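Local coordinates for cytochrome P450 (Zobellia galactanivorans, PDB 6G5O), which belongs to the cytochrome P450 family of haem proteins and binds protoporphyrin IX containing iron in a pocket within its single chain, at residues A[30-35]-A[39-44]; A[267-272]-A[364-369]. All blocks are in the same frame, centred on the assembly; numbering follows the deposited sequence.

From the N terminus, the chain first reaches interaction 1, a local closure: strand 29-32 ends, and the first turn of helix 35-43 folds back with only three residues between the two segments. Interaction 2 comes later, in series with it rather than nested or crossed, and closes a long loop of 91 residues between 267-272 and 364-369. Both reach the same mixed sheet, in which strand 290-293 separates strand 29-32 from strand 270-274. They meet directly as well, because Met31 packs on Gln269 and Phe369. The N-terminal strand and helix are thereby joined to the haem-side strand and to the hairpin of the C-terminal sheet.

Interaction 1: residues A[30-35]-A[39-44]; sequences TMLLRH and RKSAHN
Arg39 meets His35 one helical turn earlier: Arg39 N donates to His35 O at 3.0 Å, an almost straight bond (N-H...O 169°). This is the i to i+4 bond of the first turn of helix 35-43, and Arg34 holds the N-cap position before it. The two side chains lie close and cross at a slant, though their detailed fit is doubtful in the model; Arg39 also touches Pro319. A histidine suits this buried spot because its ring still has an N-H to give, from His35 NE2 to Pro319 O, while Asp301 OD2 accepts from His35 N. Farther along, Ser41 directs its CB toward the strand, and CD2 of Leu32, a buried apolar residue bridging strand and helix, lies 3.4 Å from Ser41 OG. With OG beside the backbone N (chi1 -49°), the hydroxyl can bond back to Asp37 O within the helix. A small serine suits this place: its one polar side-chain atom is satisfied locally and a leucine methyl can press close. Strand 29-32 runs between strands 19-22 and 290-293, and helix 35-43 packs on the latter through Ser41 and Ala42, which touch Leu293, while Leu32 of the strand touches Ile291.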
ATOM      1  N   THR A  30      -3.467   8.934  19.379  1.00 52.44           N
ATOM      2  CA  THR A  30      -2.472   9.997  19.262  1.00 51.44           C
ATOM      3  C   THR A  30      -1.581   9.828  17.992  1.00 44.23           C
ATOM      4  O   THR A  30      -0.691   8.980  17.958  1.00 46.59           O
ATOM      5  CB  THR A  30      -1.576   9.990  20.506  1.00 51.54           C
ATOM      6  OG1 THR A  30      -2.395  10.041  21.683  1.00 58.49           O
ATOM      7  CG2 THR A  30      -0.647  11.196  20.490  1.00 58.94           C
ATOM      8  N   MET A  31      -1.802  10.666  16.993  1.00 43.20           N
ATOM      9  CA  MET A  31      -1.126  10.586  15.703  1.00 43.40           C
ATOM     10  C   MET A  31       0.251  11.245  15.708  1.00 43.85           C
ATOM     11  O   MET A  31       0.318  12.444  15.871  1.00 48.25           O
ATOM     12  CB  MET A  31      -1.987  11.293  14.644  1.00 45.37           C
ATOM     13  CG  MET A  31      -3.458  10.901  14.676  1.00 48.77           C
ATOM     14  SD  MET A  31      -4.534  11.711  13.436  1.00 56.09           S
ATOM     15  CE  MET A  31      -3.569  11.485  11.926  1.00 60.30           C
ATOM     16  N   LEU A  32       1.345  10.489  15.508  1.00 38.00           N
ATOM     17  CA  LEU A  32       2.674  11.081  15.382  1.00 39.77           C
ATOM     18  C   LEU A  32       2.905  11.629  13.947  1.00 37.74           C
ATOM     19  O   LEU A  32       2.655  10.939  12.975  1.00 37.18           O
ATOM     20  CB  LEU A  32       3.724  10.046  15.735  1.00 40.90           C
ATOM     21  CG  LEU A  32       3.950   9.821  17.236  1.00 45.15           C
ATOM     22  CD1 LEU A  32       2.680   9.919  18.061  1.00 49.21           C
ATOM     23  CD2 LEU A  32       4.629   8.492  17.529  1.00 45.42           C
ATOM     24  N   LEU A  33       3.393  12.856  13.834  1.00 37.65           N
ATOM     25  CA  LEU A  33       3.393  13.563  12.569  1.00 38.29           C
ATOM     26  C   LEU A  33       4.770  13.916  12.007  1.00 35.89           C
ATOM     27  O   LEU A  33       4.883  14.216  10.818  1.00 32.53           O
ATOM     28  CB  LEU A  33       2.568  14.826  12.716  1.00 42.04           C
ATOM     29  CG  LEU A  33       1.123  14.642  13.201  1.00 44.72           C
ATOM     30  CD1 LEU A  33       0.500  16.026  13.412  1.00 42.63           C
ATOM     31  CD2 LEU A  33       0.282  13.813  12.227  1.00 41.89           C
ATOM     32  N   ARG A  34       5.807  13.888  12.833  1.00 36.81           N
ATOM     33  CA  ARG A  34       7.158  14.229  12.369  1.00 38.51           C
ATOM     34  C   ARG A  34       7.966  13.018  11.930  1.00 35.35           C
ATOM     35  O   ARG A  34       7.976  11.993  12.613  1.00 35.20           O
ATOM     36  CB  ARG A  34       7.916  14.942  13.481  1.00 40.58           C
ATOM     37  CG  ARG A  34       7.309  16.296  13.832  1.00 43.68           C
ATOM     38  CD  ARG A  34       8.008  16.934  15.019  1.00 48.39           C
ATOM     39  NE  ARG A  34       7.406  18.229  15.342  1.00 51.96           N
ATOM     40  CZ  ARG A  34       7.470  18.825  16.538  1.00 51.48           C
ATOM     41  NH1 ARG A  34       8.107  18.244  17.553  1.00 46.80           N
ATOM     42  NH2 ARG A  34       6.867  20.003  16.717  1.00 51.37           N
ATOM     43  N   HIS A  35       8.676  13.162  10.818  1.00 30.38           N
ATOM     44  CA  HIS A  35       9.579  12.111  10.316  1.00 31.73           C
ATOM     45  C   HIS A  35      10.449  11.415  11.399  1.00 32.76           C
ATOM     46  O   HIS A  35      10.464  10.185  11.499  1.00 32.29           O
ATOM     47  CB  HIS A  35      10.458  12.686   9.211  1.00 31.36           C
ATOM     48  CG  HIS A  35      11.169  11.662   8.378  1.00 30.49           C
ATOM     49  ND1 HIS A  35      12.456  11.234   8.654  1.00 31.80           N
ATOM     50  CD2 HIS A  35      10.811  11.050   7.218  1.00 33.54           C
ATOM     51  CE1 HIS A  35      12.842  10.377   7.723  1.00 30.96           C
ATOM     52  NE2 HIS A  35      11.861  10.235   6.845  1.00 32.85           N
ATOM     53  N   ARG A  39       9.990   7.485  12.652  1.00 35.30           N
ATOM     54  CA  ARG A  39      11.075   6.512  12.572  1.00 36.53           C
ATOM     55  C   ARG A  39      11.428   5.931  13.951  1.00 35.30           C
ATOM     56  O   ARG A  39      11.468   4.733  14.099  1.00 39.33           O
ATOM     57  CB  ARG A  39      12.312   7.108  11.932  1.00 36.58           C
ATOM     58  CG  ARG A  39      12.203   7.159  10.421  1.00 43.80           C
ATOM     59  CD  ARG A  39      13.103   8.157   9.701  1.00 45.88           C
ATOM     60  NE  ARG A  39      14.491   7.777   9.358  1.00 50.34           N
ATOM     61  CZ  ARG A  39      14.965   7.456   8.140  1.00 53.91           C
ATOM     62  NH1 ARG A  39      16.246   7.173   7.985  1.00 53.50           N
ATOM     63  NH2 ARG A  39      14.178   7.371   7.071  1.00 56.95           N
ATOM     64  N   LYS A  40      11.681   6.766  14.941  1.00 39.94           N
ATOM     65  CA  LYS A  40      12.106   6.269  16.284  1.00 41.96           C
ATOM     66  C   LYS A  40      11.020   5.358  16.864  1.00 37.62           C
ATOM     67  O   LYS A  40      11.319   4.309  17.367  1.00 31.94           O
ATOM     68  CB  LYS A  40      12.449   7.421  17.266  1.00 43.21           C
ATOM     69  CG  LYS A  40      13.790   8.108  17.003  1.00 48.25           C
ATOM     70  N   SER A  41       9.756   5.744  16.727  1.00 39.46           N
ATOM     71  CA  SER A  41       8.645   4.939  17.267  1.00 39.35           C
ATOM     72  C   SER A  41       8.402   3.634  16.496  1.00 39.37           C
ATOM     73  O   SER A  41       8.143   2.583  17.139  1.00 41.46           O
ATOM     74  CB  SER A  41       7.362   5.754  17.342  1.00 36.07           C
ATOM     75  OG  SER A  41       7.637   6.974  17.976  1.00 38.96           O
ATOM     76  N   ALA A  42       8.513   3.678  15.154  1.00 34.82           N
ATOM     77  CA  ALA A  42       8.454   2.434  14.352  1.00 31.85           C
ATOM     78  C   ALA A  42       9.533   1.424  14.722  1.00 28.34           C
ATOM     79  O   ALA A  42       9.305   0.226  14.658  1.00 31.76           O
ATOM     80  CB  ALA A  42       8.551   2.742  12.858  1.00 30.29           C
ATOM     81  N   HIS A  43      10.725   1.898  15.039  1.00 29.17           N
ATOM     82  CA  HIS A  43      11.809   1.025  15.440  1.00 33.75           C
ATOM     83  C   HIS A  43      11.633   0.466  16.879  1.00 35.02           C
ATOM     84  O   HIS A  43      12.159  -0.590  17.215  1.00 35.60           O
ATOM     85  CB  HIS A  43      13.130   1.768  15.304  1.00 34.54           C
ATOM     86  CG  HIS A  43      14.330   0.952  15.669  1.00 39.08           C
ATOM     87  ND1 HIS A  43      14.769  -0.110  14.908  1.00 44.64           N
ATOM     88  CD2 HIS A  43      15.178   1.035  16.722  1.00 44.81           C
ATOM     89  CE1 HIS A  43      15.842  -0.641  15.470  1.00 45.17           C
ATOM     90  NE2 HIS A  43      16.108   0.029  16.577  1.00 44.71           N
ATOM     91  N   ASN A  44      10.876   1.163  17.711  1.00 37.26           N
ATOM     92  CA  ASN A  44      10.784   0.814  19.135  1.00 38.96           C
ATOM     93  C   ASN A  44       9.503   0.009  19.385  1.00 35.48           C
ATOM     94  O   ASN A  44       8.471   0.553  19.817  1.00 38.39           O
ATOM     95  CB  ASN A  44      10.827   2.082  19.985  1.00 42.99           C
ATOM     96  CG  ASN A  44      10.741   1.795  21.490  1.00 46.95           C
ATOM     97  OD1 ASN A  44      10.897   0.657  21.935  1.00 47.60           O
ATOM     98  ND2 ASN A  44      10.462   2.829  22.261  1.00 43.44           N
TER

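Interaction 2: residues A[267-272]-A[364-369]; sequences LTQMGR and EDLDHF. With HEM (protoporphyrin IX containing Fe), chain C.
Thr268 holds Glu364 by both carboxylate oxygens, one directly and one through water. The hydroxyl donates from Thr268 OG1 to Glu364 OE1 over 2.7 Å, arriving 36° out of the carboxylate plane. Water 1 donates to Glu364 OE2 and accepts from Thr268 N. Thr268 OG1 sits beside its backbone N (chi1 -64°), which sends the methyl CG2 the other way, tip to tip with Leu366 CD1 at 4.1 Å; a branched threonine thus serves a polar and an apolar neighbour. Leu366 CD2 lies 3.4 Å from Gln269 NE2, while Gln269 OE1 bonds to Ser292. Leu366, a buried leucine that also packs on Met22, opens the type II' turn that Phe369 closes. Arg272 NH2 donates to HEM O2A over 2.9 Å in a nearly straight bond (172°), and Arg272 NH1 donates to HEM O1A in a more bent one. Arg272 NH1 also bonds to Gly271 O, which helps fix the guanidinium. The threonine hydroxyl accepts from Arg371 NH1 and donates to a carboxylate, relaying between a cationic and an anionic side chain. With both oxygens accepting bonds and that cation one step away, Glu364 is probably kept anionic; Arg272 meets the propionate directly and probably offsets its charge.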
ATOM      1  N   LEU A 267      -0.801   4.410   1.913  1.00 27.04           N
ATOM      2  CA  LEU A 267      -1.202   4.028   3.275  1.00 28.17           C
ATOM      3  C   LEU A 267      -0.887   5.183   4.218  1.00 29.29           C
ATOM      4  O   LEU A 267       0.268   5.432   4.584  1.00 29.75           O
ATOM      5  CB  LEU A 267      -0.524   2.738   3.756  1.00 31.68           C
ATOM      6  CG  LEU A 267      -0.998   2.156   5.110  1.00 33.62           C
ATOM      7  CD1 LEU A 267      -2.488   1.924   5.126  1.00 39.30           C
ATOM      8  CD2 LEU A 267      -0.333   0.830   5.388  1.00 36.91           C
ATOM      9  N   THR A 268      -1.939   5.859   4.642  1.00 32.15           N
ATOM     10  CA  THR A 268      -1.820   7.109   5.376  1.00 32.48           C
ATOM     11  C   THR A 268      -1.155   6.940   6.703  1.00 29.33           C
ATOM     12  O   THR A 268      -0.253   7.706   7.065  1.00 29.69           O
ATOM     13  CB  THR A 268      -3.214   7.765   5.543  1.00 31.57           C
ATOM     14  OG1 THR A 268      -3.717   8.116   4.250  1.00 29.14           O
ATOM     15  CG2 THR A 268      -3.130   9.018   6.363  1.00 35.18           C
ATOM     16  N   GLN A 269      -1.535   5.897   7.416  1.00 32.06           N
ATOM     17  CA  GLN A 269      -1.072   5.727   8.806  1.00 34.41           C
ATOM     18  C   GLN A 269      -1.343   4.314   9.267  1.00 31.75           C
ATOM     19  O   GLN A 269      -2.093   3.592   8.654  1.00 30.75           O
ATOM     20  CB  GLN A 269      -1.791   6.712   9.765  1.00 37.94           C
ATOM     21  CG  GLN A 269      -3.302   6.497   9.862  1.00 41.69           C
ATOM     22  CD  GLN A 269      -4.020   7.418  10.857  1.00 46.00           C
ATOM     23  OE1 GLN A 269      -3.400   8.110  11.677  1.00 53.19           O
ATOM     24  NE2 GLN A 269      -5.350   7.407  10.794  1.00 46.26           N
ATOM     25  N   MET A 270      -0.709   3.945  10.353  1.00 31.79           N
ATOM     26  CA  MET A 270      -0.931   2.659  10.950  1.00 35.93           C
ATOM     27  C   MET A 270      -0.741   2.759  12.452  1.00 34.49           C
ATOM     28  O   MET A 270       0.173   3.423  12.931  1.00 32.41           O
ATOM     29  CB  MET A 270       0.035   1.612  10.373  1.00 35.78           C
ATOM     30  CG  MET A 270      -0.322   0.178  10.793  1.00 38.32           C
ATOM     31  SD  MET A 270      -2.036  -0.307  10.413  1.00 39.11           S
ATOM     32  CE  MET A 270      -2.019  -0.254   8.609  1.00 37.63           C
ATOM     33  N   GLY A 271      -1.591   2.083  13.203  1.00 33.54           N
ATOM     34  CA  GLY A 271      -1.492   2.171  14.635  1.00 33.81           C
ATOM     35  C   GLY A 271      -0.447   1.288  15.247  1.00 33.95           C
ATOM     36  O   GLY A 271       0.060   0.361  14.606  1.00 38.84           O
ATOM     37  N   ARG A 272      -0.155   1.586  16.517  1.00 32.67           N
ATOM     38  CA  ARG A 272       0.537   0.708  17.443  1.00 35.60           C
ATOM     39  C   ARG A 272      -0.174   0.832  18.821  1.00 39.49           C
ATOM     40  O   ARG A 272      -0.907   1.800  19.076  1.00 40.23           O
ATOM     41  CB  ARG A 272       1.982   1.141  17.599  1.00 37.97           C
ATOM     42  CG  ARG A 272       2.824   1.117  16.338  1.00 39.64           C
ATOM     43  CD  ARG A 272       3.234  -0.303  15.984  1.00 38.95           C
ATOM     44  NE  ARG A 272       4.252  -0.398  14.925  1.00 35.27           N
ATOM     45  CZ  ARG A 272       3.984  -0.448  13.615  1.00 33.43           C
ATOM     46  NH1 ARG A 272       2.737  -0.344  13.147  1.00 29.30           N
ATOM     47  NH2 ARG A 272       4.991  -0.581  12.755  1.00 34.13           N
ATOM     48  N   GLU A 364     -10.273  10.930   3.238  1.00 52.94           N
ATOM     49  CA  GLU A 364     -10.237  10.147   4.467  1.00 57.05           C
ATOM     50  C   GLU A 364     -10.630  11.051   5.609  1.00 56.08           C
ATOM     51  O   GLU A 364     -10.021  12.099   5.815  1.00 47.14           O
ATOM     52  CB  GLU A 364      -8.842   9.521   4.708  1.00 58.83           C
ATOM     53  CG  GLU A 364      -8.505   8.411   3.700  1.00 65.09           C
ATOM     54  CD  GLU A 364      -7.232   7.596   4.000  1.00 67.42           C
ATOM     55  OE1 GLU A 364      -6.346   8.090   4.726  1.00 67.15           O
ATOM     56  OE2 GLU A 364      -7.132   6.442   3.509  1.00 67.63           O
ATOM     57  N   ASP A 365     -11.664  10.634   6.329  1.00 61.73           N
ATOM     58  CA  ASP A 365     -12.164  11.358   7.488  1.00 63.79           C
ATOM     59  C   ASP A 365     -11.306  10.951   8.676  1.00 53.64           C
ATOM     60  O   ASP A 365     -11.463   9.864   9.215  1.00 50.34           O
ATOM     61  CB  ASP A 365     -13.652  11.036   7.717  1.00 70.56           C
ATOM     62  CG  ASP A 365     -14.303  11.890   8.827  1.00 75.69           C
ATOM     63  OD1 ASP A 365     -13.664  12.232   9.849  1.00 74.36           O
ATOM     64  OD2 ASP A 365     -15.505  12.209   8.682  1.00 78.24           O
ATOM     65  N   LEU A 366     -10.397  11.850   9.067  1.00 54.75           N
ATOM     66  CA  LEU A 366      -9.501  11.636  10.203  1.00 56.74           C
ATOM     67  C   LEU A 366      -9.756  12.658  11.308  1.00 57.81           C
ATOM     68  O   LEU A 366      -8.814  13.201  11.894  1.00 63.90           O
ATOM     69  CB  LEU A 366      -8.043  11.704   9.727  1.00 58.48           C
ATOM     70  CG  LEU A 366      -7.630  10.755   8.587  1.00 60.07           C
ATOM     71  CD1 LEU A 366      -6.303  11.137   7.951  1.00 61.04           C
ATOM     72  CD2 LEU A 366      -7.623   9.324   9.100  1.00 63.94           C
ATOM     73  N   ASP A 367     -11.041  12.904  11.581  1.00 59.96           N
ATOM     74  CA  ASP A 367     -11.513  13.842  12.620  1.00 59.91           C
ATOM     75  C   ASP A 367     -11.106  15.302  12.292  1.00 55.90           C
ATOM     76  O   ASP A 367     -11.689  15.912  11.398  1.00 54.18           O
ATOM     77  CB  ASP A 367     -11.081  13.369  14.029  1.00 59.15           C
ATOM     78  CG  ASP A 367     -12.176  13.533  15.077  1.00 65.23           C
ATOM     79  OD1 ASP A 367     -13.089  14.384  14.892  1.00 69.67           O
ATOM     80  OD2 ASP A 367     -12.135  12.799  16.100  1.00 60.96           O
ATOM     81  N   HIS A 368     -10.102  15.859  12.963  1.00 59.34           N
ATOM     82  CA  HIS A 368      -9.691  17.233  12.671  1.00 61.95           C
ATOM     83  C   HIS A 368      -8.964  17.352  11.310  1.00 59.39           C
ATOM     84  O   HIS A 368      -8.752  18.462  10.798  1.00 55.19           O
ATOM     85  CB  HIS A 368      -8.849  17.787  13.828  1.00 63.66           C
ATOM     86  CG  HIS A 368      -9.509  17.643  15.172  1.00 70.44           C
ATOM     87  ND1 HIS A 368     -10.679  18.297  15.506  1.00 72.21           N
ATOM     88  CD2 HIS A 368      -9.168  16.910  16.258  1.00 72.02           C
ATOM     89  CE1 HIS A 368     -11.030  17.971  16.740  1.00 73.31           C
ATOM     90  NE2 HIS A 368     -10.125  17.135  17.221  1.00 75.31           N
ATOM     91  N   PHE A 369      -8.585  16.214  10.725  1.00 55.55           N
ATOM     92  CA  PHE A 369      -7.898  16.215   9.443  1.00 52.60           C
ATOM     93  C   PHE A 369      -8.723  15.497   8.399  1.00 52.48           C
ATOM     94  O   PHE A 369      -9.349  14.471   8.658  1.00 54.16           O
ATOM     95  CB  PHE A 369      -6.544  15.542   9.538  1.00 47.86           C
ATOM     96  CG  PHE A 369      -5.697  16.000  10.701  1.00 44.20           C
ATOM     97  CD1 PHE A 369      -5.000  17.196  10.643  1.00 42.93           C
ATOM     98  CD2 PHE A 369      -5.557  15.211  11.833  1.00 42.20           C
ATOM     99  CE1 PHE A 369      -4.216  17.612  11.709  1.00 38.03           C
ATOM    100  CE2 PHE A 369      -4.749  15.615  12.887  1.00 42.61           C
ATOM    101  CZ  PHE A 369      -4.074  16.816  12.819  1.00 37.63           C
TER
HETATM  102  CHA HEM C 401       3.334  -3.433   5.404  1.00 18.88           C
HETATM  103  CHB HEM C 401       2.477   0.363   2.543  1.00 19.82           C
HETATM  104  CHC HEM C 401       1.548  -2.588  -1.148  1.00 20.18           C
HETATM  105  CHD HEM C 401       1.786  -6.331   1.827  1.00 19.21           C
HETATM  106  C1A HEM C 401       3.203  -2.147   4.930  1.00 19.44           C
HETATM  107  C2A HEM C 401       3.434  -0.967   5.696  1.00 20.26           C
HETATM  108  C3A HEM C 401       3.205   0.059   4.891  1.00 19.80           C
HETATM  109  C4A HEM C 401       2.810  -0.424   3.623  1.00 21.18           C
HETATM  110  CMA HEM C 401       3.357   1.487   5.298  1.00 22.17           C
HETATM  111  CAA HEM C 401       3.915  -0.836   7.141  1.00 23.75           C
HETATM  112  CBA HEM C 401       2.774  -1.160   8.093  1.00 26.26           C
HETATM  113  CGA HEM C 401       3.237  -1.141   9.532  1.00 30.25           C
HETATM  114  O1A HEM C 401       2.593  -1.764  10.371  1.00 30.69           O
HETATM  115  O2A HEM C 401       4.257  -0.536   9.911  1.00 30.72           O
HETATM  116  C1B HEM C 401       2.152  -0.117   1.291  1.00 18.35           C
HETATM  117  C2B HEM C 401       2.008   0.740   0.181  1.00 19.74           C
HETATM  118  C3B HEM C 401       1.719  -0.077  -0.887  1.00 20.87           C
HETATM  119  C4B HEM C 401       1.727  -1.471  -0.340  1.00 19.42           C
HETATM  120  CMB HEM C 401       2.091   2.237   0.196  1.00 20.54           C
HETATM  121  CAB HEM C 401       1.504   0.177  -2.309  1.00 22.72           C
HETATM  122  CBB HEM C 401       1.731   1.318  -2.930  1.00 25.57           C
HETATM  123  C1C HEM C 401       1.533  -3.876  -0.679  1.00 20.54           C
HETATM  124  C2C HEM C 401       1.157  -4.996  -1.419  1.00 20.90           C
HETATM  125  C3C HEM C 401       1.167  -6.066  -0.559  1.00 21.01           C
HETATM  126  C4C HEM C 401       1.585  -5.564   0.701  1.00 20.55           C
HETATM  127  CMC HEM C 401       0.815  -5.039  -2.875  1.00 22.16           C
HETATM  128  CAC HEM C 401       0.885  -7.476  -0.858  1.00 22.33           C
HETATM  129  CBC HEM C 401       0.527  -8.006  -2.023  1.00 22.76           C
HETATM  130  C1D HEM C 401       2.292  -5.817   3.032  1.00 18.24           C
HETATM  131  C2D HEM C 401       2.614  -6.692   4.174  1.00 19.17           C
HETATM  132  C3D HEM C 401       3.066  -5.908   5.167  1.00 19.33           C
HETATM  133  C4D HEM C 401       2.964  -4.541   4.644  1.00 18.33           C
HETATM  134  CMD HEM C 401       2.505  -8.178   4.161  1.00 17.99           C
HETATM  135  CAD HEM C 401       3.527  -6.359   6.542  1.00 20.49           C
HETATM  136  CBD HEM C 401       5.048  -6.497   6.718  1.00 19.58           C
HETATM  137  CGD HEM C 401       5.387  -7.029   8.124  1.00 21.83           C
HETATM  138  O1D HEM C 401       4.506  -7.034   9.053  1.00 25.16           O
HETATM  139  O2D HEM C 401       6.545  -7.486   8.418  1.00 20.64           O
HETATM  140  NA  HEM C 401       2.771  -1.793   3.662  1.00 19.16           N
HETATM  141  NB  HEM C 401       1.970  -1.394   0.949  1.00 18.67           N
HETATM  142  NC  HEM C 401       1.763  -4.211   0.607  1.00 18.91           N
HETATM  143  ND  HEM C 401       2.529  -4.560   3.373  1.00 19.42           N
HETATM  144 FE   HEM C 401       2.280  -3.045   2.234  1.00 22.50          FE
HETATM  145  O   HOH W   1      -4.740   4.992   3.695  1.00 31.09           O
HETATM  146  O   HOH W   2       0.152  -2.622   2.833  1.00 32.98           O